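Side-chain contact in glucose-6-phosphate isomerase (Plasmodium falciparum, PDB 3QKI), which probably interconverts alpha-D-glucose 6-phosphate and beta-D-fructose 6-phosphate, the second step of glycolysis: residues V319-L322 against P323-A327. Residues are numbered along the deposited sequence; the frame is centred on the assembly and turned at random.
Sequences VGIL and PLSIA
Ile321 O, in the flat peptide group that joins Ile321 to Leu322, is gripped from both faces by Ser325. The backbone N of Ser325 comes in 33° off the carbonyl plane at 3.0 Å from Ile321 O, and the hydroxyl OG reaches the same oxygen at 2.8 Å from the opposite face. The hydroxyl can fold back like this because OG stands beside its own backbone N, anti to the carbonyl carbon (chi1 -68°); there it also rests against Ile321 CG2. One buried carbonyl thus takes two donors, and the serine hydroxyl bonds back to the backbone of its own helix.

The puckered Pro323 ring turns its CD and CG side to the preceding turn, with CD 3.3 Å from both Val319 O and Gly320 O. CD occupies the side of the nitrogen that faces Val319 O, and Pro323 has no N-H to offer that oxygen, so the helix kinks here; the regular bonds resume with Leu324 N to Gly320 O at 3.0 Å. The side chains of Leu322 and Pro323 cross at about a right angle, with Leu322 CB at the CD edge of the ring (3.4 Å from Pro323 CD), a closeness largely imposed by their adjacency in the chain. With CG anti to the backbone N (chi1 173°), Leu322 lies alongside Ile326, pointing the same way, and Leu322 CD1 meets Ile326 CD1 at 4.0 Å.

Around the helix, Ser325 and Ile321 are covered by helices 135-154 and 330-349, while Pro323 and Leu324 pack on helix 179-197. The Val319 side chain lies about 5 Å from that of Ser177, which binds fructose 6-phosphate. This is a proline-kinked alpha-helix, 318-328, with a serine hydroxyl bonded back to the carbonyl four residues earlier, buried among the helices of the phosphoglucose isomerase fold close to its sugar-phosphate site.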
# COMPACT_ATOMS: atom_id res chain seq x y z
N VAL A 319 -3.86 23.13 4.95
CA VAL A 319 -3.33 21.79 5.31
C VAL A 319 -2.24 21.33 4.31
O VAL A 319 -1.13 20.96 4.72
CB VAL A 319 -4.45 20.71 5.44
CG1 VAL A 319 -3.85 19.29 5.53
CG2 VAL A 319 -5.36 21.00 6.63
N GLY A 320 -2.57 21.39 3.03
CA GLY A 320 -1.66 21.02 1.95
C GLY A 320 -1.04 22.22 1.26
O GLY A 320 0.14 22.19 0.94
N ILE A 321 -1.81 23.30 1.04
CA ILE A 321 -1.29 24.47 0.32
C ILE A 321 -0.09 25.13 1.00
O ILE A 321 0.82 25.54 0.31
CB ILE A 321 -2.37 25.47 -0.19
CG1 ILE A 321 -3.49 24.76 -1.02
CG2 ILE A 321 -1.75 26.64 -0.99
CD1 ILE A 321 -3.01 23.86 -2.31
N LEU A 322 -0.07 25.16 2.33
CA LEU A 322 1.10 25.72 3.01
C LEU A 322 2.39 24.89 2.82
O LEU A 322 3.32 25.43 2.22
CB LEU A 322 0.82 26.05 4.48
CG LEU A 322 2.03 26.47 5.29
CD1 LEU A 322 2.53 27.86 4.87
CD2 LEU A 322 1.74 26.39 6.73
N PRO A 323 2.49 23.59 3.20
CA PRO A 323 3.76 22.88 2.97
C PRO A 323 4.10 22.74 1.49
O PRO A 323 5.28 22.83 1.14
CB PRO A 323 3.55 21.53 3.65
CG PRO A 323 2.07 21.35 3.67
CD PRO A 323 1.53 22.73 3.92
N LEU A 324 3.10 22.59 0.61
CA LEU A 324 3.39 22.43 -0.83
C LEU A 324 3.86 23.73 -1.51
O LEU A 324 4.66 23.66 -2.45
CB LEU A 324 2.21 21.78 -1.59
CG LEU A 324 1.82 20.34 -1.16
CD1 LEU A 324 0.38 19.98 -1.64
CD2 LEU A 324 2.87 19.31 -1.61
N SER A 325 3.37 24.90 -1.05
CA SER A 325 3.83 26.19 -1.56
C SER A 325 5.25 26.46 -1.02
O SER A 325 6.03 27.07 -1.72
CB SER A 325 2.90 27.32 -1.11
OG SER A 325 1.63 27.21 -1.73
N ILE A 326 5.61 25.97 0.16
CA ILE A 326 6.99 26.11 0.66
C ILE A 326 7.91 25.26 -0.24
O ILE A 326 8.91 25.76 -0.75
CB ILE A 326 7.13 25.74 2.16
CG1 ILE A 326 6.46 26.81 3.06
CG2 ILE A 326 8.64 25.53 2.55
CD1 ILE A 326 6.17 26.36 4.49
N ALA A 327 7.52 24.00 -0.49
CA ALA A 327 8.32 23.08 -1.30
C ALA A 327 8.44 23.49 -2.75
O ALA A 327 9.53 23.37 -3.34
CB ALA A 327 7.72 21.67 -1.21